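Local coordinates for Nab2 (Chaetomium thermophilum, PDB 4LJ0), which probably binds polyadenosine RNA through CCCH zinc fingers, three of which make up this piece of the longer protein, at residues P24-G29 against P35-T40; T44-R49 against R54-L59. All blocks are in the same frame, centred on the assembly; numbering follows the deposited sequence.

Contact 1 of 2, residues P24-G29 against P35-T40; sequences PPCRNG and PGCKFT. With ZN (zinc ion), chain G; nucleotides of chain E.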
loop_
_atom_site.group_PDB
_atom_site.type_symbol
_atom_site.label_atom_id
_atom_site.label_comp_id
_atom_site.label_asym_id
_atom_site.label_seq_id
_atom_site.Cartn_x
_atom_site.Cartn_y
_atom_site.Cartn_z
ATOM N N PRO A 24 12.941 8.639 11.294
ATOM C CA PRO A 24 13.480 8.177 10.012
ATOM C C PRO A 24 13.420 6.657 9.924
ATOM O O PRO A 24 13.323 5.995 10.956
ATOM C CB PRO A 24 14.945 8.636 10.043
ATOM C CG PRO A 24 15.073 9.552 11.208
ATOM C CD PRO A 24 13.990 9.202 12.163
ATOM N N PRO A 25 13.482 6.107 8.707
ATOM C CA PRO A 25 13.447 4.649 8.548
ATOM C C PRO A 25 14.709 4.008 9.110
ATOM O O PRO A 25 15.780 4.604 9.016
ATOM C CB PRO A 25 13.374 4.469 7.030
ATOM C CG PRO A 25 14.026 5.690 6.478
ATOM C CD PRO A 25 13.679 6.801 7.423
ATOM N N CYS A 26 14.590 2.821 9.699
ATOM C CA CYS A 26 15.758 2.132 10.233
ATOM C C CYS A 26 16.602 1.555 9.107
ATOM O O CYS A 26 16.099 0.793 8.281
ATOM C CB CYS A 26 15.342 1.007 11.182
ATOM S SG CYS A 26 16.760 0.201 11.957
ATOM N N ARG A 27 17.887 1.908 9.086
ATOM C CA ARG A 27 18.799 1.446 8.045
ATOM C C ARG A 27 19.310 0.026 8.303
ATOM O O ARG A 27 20.129 -0.482 7.537
ATOM C CB ARG A 27 19.996 2.390 7.914
ATOM C CG ARG A 27 19.683 3.779 7.375
ATOM C CD ARG A 27 20.971 4.437 6.874
ATOM N NE ARG A 27 20.950 5.897 6.940
ATOM C CZ ARG A 27 20.429 6.688 6.006
ATOM N NH1 ARG A 27 19.862 6.169 4.923
ATOM N NH2 ARG A 27 20.466 8.003 6.158
ATOM N N ASN A 28 18.846 -0.608 9.380
ATOM C CA ASN A 28 19.104 -2.035 9.595
ATOM C C ASN A 28 18.085 -2.894 8.856
ATOM O O ASN A 28 18.200 -4.120 8.825
ATOM C CB ASN A 28 19.054 -2.395 11.082
ATOM C CG ASN A 28 20.196 -1.790 11.880
ATOM O OD1 ASN A 28 21.264 -1.512 11.344
ATOM N ND2 ASN A 28 19.974 -1.593 13.176
ATOM N N GLY A 29 17.080 -2.245 8.273
ATOM C CA GLY A 29 15.989 -2.944 7.613
ATOM C C GLY A 29 14.787 -3.116 8.528
ATOM O O GLY A 29 14.874 -2.894 9.736
ATOM N N PRO A 35 17.649 -4.280 20.244
ATOM C CA PRO A 35 16.784 -3.839 21.346
ATOM C C PRO A 35 16.804 -2.328 21.529
ATOM O O PRO A 35 17.874 -1.722 21.472
ATOM C CB PRO A 35 17.406 -4.510 22.577
ATOM C CG PRO A 35 18.218 -5.632 22.048
ATOM C CD PRO A 35 18.714 -5.185 20.713
ATOM N N GLY A 36 15.639 -1.730 21.750
ATOM C CA GLY A 36 15.549 -0.304 22.000
ATOM C C GLY A 36 15.548 0.560 20.748
ATOM O O GLY A 36 15.386 1.776 20.844
ATOM N N CYS A 37 15.730 -0.045 19.576
ATOM C CA CYS A 37 15.724 0.721 18.331
ATOM C C CYS A 37 14.318 1.245 18.060
ATOM O O CYS A 37 13.377 0.462 17.934
ATOM C CB CYS A 37 16.210 -0.133 17.152
ATOM S SG CYS A 37 16.337 0.772 15.557
ATOM N N LYS A 38 14.184 2.567 17.974
ATOM C CA LYS A 38 12.886 3.210 17.778
ATOM C C LYS A 38 12.812 3.948 16.446
ATOM O O LYS A 38 11.945 4.798 16.247
ATOM C CB LYS A 38 12.604 4.201 18.908
ATOM C CG LYS A 38 12.576 3.586 20.293
ATOM C CD LYS A 38 11.402 2.646 20.466
ATOM C CE LYS A 38 11.283 2.173 21.906
ATOM N NZ LYS A 38 10.030 1.400 22.141
ATOM N N PHE A 39 13.728 3.648 15.535
ATOM C CA PHE A 39 13.602 4.159 14.182
ATOM C C PHE A 39 12.389 3.473 13.568
ATOM O O PHE A 39 11.928 2.459 14.087
ATOM C CB PHE A 39 14.867 3.880 13.377
ATOM C CG PHE A 39 16.034 4.746 13.769
ATOM C CD1 PHE A 39 16.103 6.065 13.354
ATOM C CD2 PHE A 39 17.060 4.240 14.546
ATOM C CE1 PHE A 39 17.178 6.865 13.708
ATOM C CE2 PHE A 39 18.138 5.034 14.903
ATOM C CZ PHE A 39 18.195 6.347 14.486
ATOM N N THR A 40 11.852 4.023 12.487
ATOM C CA THR A 40 10.686 3.422 11.858
ATOM C C THR A 40 11.097 2.156 11.127
ATOM O O THR A 40 11.954 2.190 10.243
ATOM C CB THR A 40 10.011 4.380 10.869
ATOM O OG1 THR A 40 9.705 5.608 11.536
ATOM C CG2 THR A 40 8.720 3.772 10.318
HETATM ZN ZN ZN G . 16.005 -0.690 13.930
ATOM P P A E 2 20.646 12.000 8.664
ATOM O OP1 A E 2 21.938 12.720 8.801
ATOM O OP2 A E 2 19.675 12.430 7.625
ATOM O "O5'" A E 2 20.967 10.455 8.449
ATOM C "C5'" A E 2 20.286 9.459 9.204
ATOM C "C4'" A E 2 20.926 9.250 10.553
ATOM O "O4'" A E 2 20.194 8.214 11.265
ATOM C "C3'" A E 2 22.383 8.794 10.514
ATOM O "O3'" A E 2 23.095 9.340 11.623
ATOM C "C2'" A E 2 22.266 7.281 10.663
ATOM O "O2'" A E 2 23.417 6.652 11.187
ATOM C "C1'" A E 2 21.072 7.161 11.609
ATOM N N9 A E 2 20.346 5.893 11.502
ATOM C C8 A E 2 19.332 5.545 10.641
ATOM N N7 A E 2 18.892 4.322 10.819
ATOM C C5 A E 2 19.664 3.838 11.869
ATOM C C6 A E 2 19.699 2.604 12.544
ATOM N N6 A E 2 18.904 1.574 12.253
ATOM N N1 A E 2 20.595 2.459 13.547
ATOM C C2 A E 2 21.398 3.486 13.846
ATOM N N3 A E 2 21.460 4.691 13.287
ATOM C C4 A E 2 20.556 4.802 12.300
#

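Contact 2 of 2, residues T44-R49 against R54-L59; sequences TPCKFR and RSCPFL. With ZN (zinc ion), chain H; ACT (acetate ion), chain J; nucleotides of chain D.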
loop_
_atom_site.group_PDB
_atom_site.type_symbol
_atom_site.label_atom_id
_atom_site.label_comp_id
_atom_site.label_asym_id
_atom_site.label_seq_id
_atom_site.Cartn_x
_atom_site.Cartn_y
_atom_site.Cartn_z
ATOM N N THR A 44 6.807 -3.141 4.645
ATOM C CA THR A 44 6.806 -3.425 3.218
ATOM C C THR A 44 8.010 -4.292 2.860
ATOM O O THR A 44 9.150 -3.894 3.106
ATOM C CB THR A 44 6.876 -2.123 2.395
ATOM O OG1 THR A 44 5.759 -1.288 2.724
ATOM C CG2 THR A 44 6.860 -2.422 0.902
ATOM N N PRO A 45 7.769 -5.485 2.285
ATOM C CA PRO A 45 8.901 -6.333 1.890
ATOM C C PRO A 45 9.802 -5.723 0.817
ATOM O O PRO A 45 9.324 -5.049 -0.094
ATOM C CB PRO A 45 8.229 -7.613 1.366
ATOM C CG PRO A 45 6.783 -7.304 1.238
ATOM C CD PRO A 45 6.486 -6.205 2.192
ATOM N N CYS A 46 11.105 -5.954 0.946
ATOM C CA CYS A 46 12.066 -5.553 -0.073
ATOM C C CYS A 46 11.844 -6.392 -1.322
ATOM O O CYS A 46 11.622 -7.600 -1.231
ATOM C CB CYS A 46 13.493 -5.743 0.438
ATOM S SG CYS A 46 14.761 -5.451 -0.797
ATOM N N LYS A 47 11.906 -5.750 -2.485
ATOM C CA LYS A 47 11.568 -6.405 -3.746
ATOM C C LYS A 47 12.779 -7.046 -4.419
ATOM O O LYS A 47 12.628 -7.793 -5.382
ATOM C CB LYS A 47 10.923 -5.397 -4.705
ATOM C CG LYS A 47 11.854 -4.277 -5.145
ATOM C CD LYS A 47 11.138 -3.241 -6.000
ATOM C CE LYS A 47 12.081 -2.113 -6.403
ATOM N NZ LYS A 47 11.443 -1.130 -7.327
ATOM N N PHE A 48 13.975 -6.762 -3.912
ATOM C CA PHE A 48 15.201 -7.247 -4.541
ATOM C C PHE A 48 15.618 -8.616 -4.015
ATOM O O PHE A 48 15.620 -8.854 -2.807
ATOM C CB PHE A 48 16.335 -6.247 -4.332
ATOM C CG PHE A 48 16.112 -4.935 -5.022
ATOM C CD1 PHE A 48 16.462 -4.770 -6.350
ATOM C CD2 PHE A 48 15.544 -3.868 -4.346
ATOM C CE1 PHE A 48 16.256 -3.567 -6.989
ATOM C CE2 PHE A 48 15.337 -2.663 -4.980
ATOM C CZ PHE A 48 15.693 -2.511 -6.304
ATOM N N ARG A 49 15.973 -9.509 -4.934
ATOM C CA ARG A 49 16.413 -10.853 -4.578
ATOM C C ARG A 49 17.627 -11.259 -5.402
ATOM O O ARG A 49 17.487 -11.628 -6.566
ATOM C CB ARG A 49 15.283 -11.860 -4.790
ATOM C CG ARG A 49 14.117 -11.662 -3.844
ATOM C CD ARG A 49 13.188 -12.860 -3.829
ATOM N NE ARG A 49 12.117 -12.691 -2.848
ATOM C CZ ARG A 49 12.219 -13.005 -1.559
ATOM N NH1 ARG A 49 13.344 -13.517 -1.074
ATOM N NH2 ARG A 49 11.186 -12.809 -0.749
ATOM N N ARG A 54 22.970 -2.267 1.707
ATOM C CA ARG A 54 23.180 -2.574 3.119
ATOM C C ARG A 54 22.562 -1.537 4.067
ATOM O O ARG A 54 22.608 -1.709 5.286
ATOM C CB ARG A 54 24.665 -2.787 3.413
ATOM C CG ARG A 54 25.184 -4.140 2.929
ATOM C CD ARG A 54 25.711 -4.093 1.493
ATOM N NE ARG A 54 25.833 -5.435 0.923
ATOM C CZ ARG A 54 26.477 -5.727 -0.202
ATOM N NH1 ARG A 54 27.084 -4.776 -0.904
ATOM N NH2 ARG A 54 26.522 -6.982 -0.626
ATOM N N SER A 55 21.962 -0.486 3.505
ATOM C CA SER A 55 21.145 0.450 4.285
ATOM C C SER A 55 19.679 0.397 3.851
ATOM O O SER A 55 18.916 1.337 4.081
ATOM C CB SER A 55 21.681 1.879 4.160
ATOM O OG SER A 55 22.831 2.062 4.967
ATOM N N CYS A 56 19.283 -0.712 3.232
ATOM C CA CYS A 56 17.907 -0.881 2.771
ATOM C C CYS A 56 16.949 -0.870 3.961
ATOM O O CYS A 56 17.115 -1.664 4.885
ATOM C CB CYS A 56 17.764 -2.200 2.008
ATOM S SG CYS A 56 16.140 -2.459 1.256
ATOM N N PRO A 57 15.947 0.030 3.949
ATOM C CA PRO A 57 15.012 0.126 5.077
ATOM C C PRO A 57 13.845 -0.846 4.980
ATOM O O PRO A 57 13.079 -0.989 5.930
ATOM C CB PRO A 57 14.492 1.556 4.964
ATOM C CG PRO A 57 14.515 1.829 3.506
ATOM C CD PRO A 57 15.734 1.121 2.977
ATOM N N PHE A 58 13.699 -1.506 3.842
ATOM C CA PHE A 58 12.562 -2.390 3.655
ATOM C C PHE A 58 12.725 -3.689 4.443
ATOM O O PHE A 58 13.755 -3.921 5.075
ATOM C CB PHE A 58 12.334 -2.628 2.169
ATOM C CG PHE A 58 11.859 -1.400 1.446
ATOM C CD1 PHE A 58 12.762 -0.515 0.884
ATOM C CD2 PHE A 58 10.507 -1.111 1.364
ATOM C CE1 PHE A 58 12.324 0.624 0.230
ATOM C CE2 PHE A 58 10.064 0.027 0.715
ATOM C CZ PHE A 58 10.975 0.895 0.147
ATOM N N LEU A 59 11.689 -4.516 4.424
ATOM C CA LEU A 59 11.638 -5.725 5.236
ATOM C C LEU A 59 12.190 -6.912 4.455
ATOM O O LEU A 59 11.715 -7.216 3.362
ATOM C CB LEU A 59 10.190 -5.992 5.655
ATOM C CG LEU A 59 9.888 -7.236 6.494
ATOM C CD1 LEU A 59 10.546 -7.140 7.860
ATOM C CD2 LEU A 59 8.386 -7.419 6.633
HETATM ZN ZN ZN H . 16.433 -4.612 0.601
HETATM C C ACT J . 5.913 0.529 5.986
HETATM O O ACT J . 6.438 1.347 5.204
HETATM O OXT ACT J . 5.781 -0.626 5.537
HETATM C CH3 ACT J . 5.477 0.910 7.372
ATOM P P A D 3 13.361 6.042 -7.222
ATOM O OP1 A D 3 14.844 6.063 -7.186
ATOM O OP2 A D 3 12.669 5.547 -8.441
ATOM O "O5'" A D 3 12.836 5.172 -5.992
ATOM C "C5'" A D 3 13.541 5.153 -4.754
ATOM C "C4'" A D 3 14.414 3.927 -4.604
ATOM O "O4'" A D 3 13.788 2.988 -3.681
ATOM C "C3'" A D 3 14.698 3.142 -5.891
ATOM O "O3'" A D 3 16.062 2.716 -5.922
ATOM C "C2'" A D 3 13.776 1.932 -5.770
ATOM O "O2'" A D 3 14.206 0.789 -6.478
ATOM C "C1'" A D 3 13.774 1.701 -4.262
ATOM N N9 A D 3 12.613 0.942 -3.781
ATOM C C8 A D 3 11.275 1.229 -3.903
ATOM N N7 A D 3 10.489 0.314 -3.380
ATOM C C5 A D 3 11.364 -0.646 -2.887
ATOM C C6 A D 3 11.170 -1.870 -2.215
ATOM N N6 A D 3 9.976 -2.378 -1.900
ATOM N N1 A D 3 12.264 -2.579 -1.869
ATOM C C2 A D 3 13.469 -2.085 -2.174
ATOM N N3 A D 3 13.779 -0.952 -2.797
ATOM C C4 A D 3 12.671 -0.269 -3.131
ATOM P P A D 4 17.018 3.126 -7.152
ATOM O OP1 A D 4 18.257 3.708 -6.579
ATOM O OP2 A D 4 16.250 3.895 -8.162
ATOM O "O5'" A D 4 17.393 1.738 -7.836
ATOM C "C5'" A D 4 17.922 1.706 -9.155
ATOM C "C4'" A D 4 18.592 0.389 -9.458
ATOM O "O4'" A D 4 19.590 0.099 -8.442
ATOM C "C3'" A D 4 17.690 -0.836 -9.451
ATOM O "O3'" A D 4 16.960 -1.000 -10.654
ATOM C "C2'" A D 4 18.673 -1.965 -9.166
ATOM O "O2'" A D 4 19.396 -2.328 -10.334
ATOM C "C1'" A D 4 19.625 -1.289 -8.182
ATOM N N9 A D 4 19.212 -1.512 -6.784
ATOM C C8 A D 4 18.509 -0.653 -5.974
ATOM N N7 A D 4 18.276 -1.126 -4.774
ATOM C C5 A D 4 18.863 -2.384 -4.800
ATOM C C6 A D 4 18.964 -3.396 -3.832
ATOM N N6 A D 4 18.452 -3.285 -2.603
ATOM N N1 A D 4 19.615 -4.533 -4.172
ATOM C C2 A D 4 20.123 -4.635 -5.409
ATOM N N3 A D 4 20.094 -3.753 -6.405
ATOM C C4 A D 4 19.441 -2.638 -6.032
#

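Contact 1 of 2, residues P24-G29 against P35-T40
A CCCH zinc finger is closed here by C26 and C37, two of the four ligands of its zinc ion. C26 SG lies 2.3 Å from the zinc and C37 SG 2.2 Å. C32 and H41 complete the site. Each cysteine has its SG anti to the backbone N (chi1 -176° in both), which turns the two sulfurs inward onto the metal. Beside the site the backbones are tied by a single bridge at P25 and T40. T40 N gives a hydrogen bond to P24 O at 2.9 Å, and C26 N gives one to T40 O at 2.8 Å. The hydroxyl of T40 turns to M23 O.

F39 CB packs on C26 CB at 3.6 Å, and its ring reaches out beside the bridge to the RNA. Its CD1 meets P24 CD at 4.0 Å, and P24 O lies in the plane of the ring at its edge. One face of the ring takes the base of A2 of chain E, with C5 over the rim. The stack is therefore offset. R27 N binds the same base, with a hydrogen bond of 3.1 Å to N7 (N-H...N 160°). The R27 side chain passes the N7/C8 edge of the base with CG, and NH2 at its far end makes a weak bond to O5'.

The adenine is thus gripped by an aromatic face and a backbone N-H. A purine N7 accepts this bond but does not by itself tell adenine from guanine. The zinc and the bridge probably help to hold both groups in place, so base binding is likely to rely on the metal-bound fold.

Contact 2 of 2, residues T44-R49 against R54-L59
C46 SG and C56 SG each bind the zinc ion of this CCCH finger at 2.3 Å, and C51 and H60 complete it. Two backbone hydrogen bonds join the segments, L59 N to T44 O at 2.9 Å and C46 N to L59 O at 2.8 Å. F58 CB packs on C46 CB, and T44 CG2 lies alongside the F58 ring.

Stacking holds the RNA. F58 CG is anti to its carbonyl carbon (chi1 -68°), which brings one ring face against A3 of chain D, with base C6 3.4 Å above its centre. A4 of chain D covers F48, whose opposite face carries K47 CG. F48 turns its edge to A3, with CE2 3.2 Å from N3. Without the F48 ring, as with an alanine here, the A4 base would probably lose its stacking partner and a gap would open beside A3.

Polar bonds read the A3 base. Its N6 donates to P45 O at 3.3 Å (N-H...O 166°), and its N1 accepts from K47 N at 3.3 Å. An amino donor beside an unprotonated N1 is the pattern of adenine; guanine has a carbonyl and an N1-H there. This is consistent with selection for adenine by main-chain atoms.

In the fold
Contacts 1 and 2 belong to successive zinc fingers and do not share a segment. Each holds a zinc ion and a single backbone bridge, with a phenylalanine under an adenine. Contact 1 is a surface contact, with only C26 buried among its touching residues. Contact 2 is partly buried: its two cysteines and F58 are enclosed, while T44 and P45 stay exposed. The RNA chemistry differs too. Contact 1 meets N7 of one base of chain E; contact 2 meets N1 and N6 of one base of chain D and stacks a second. The two fingers touch directly, P25 CB packing on P57 CB at 3.7 Å and R27 against S55.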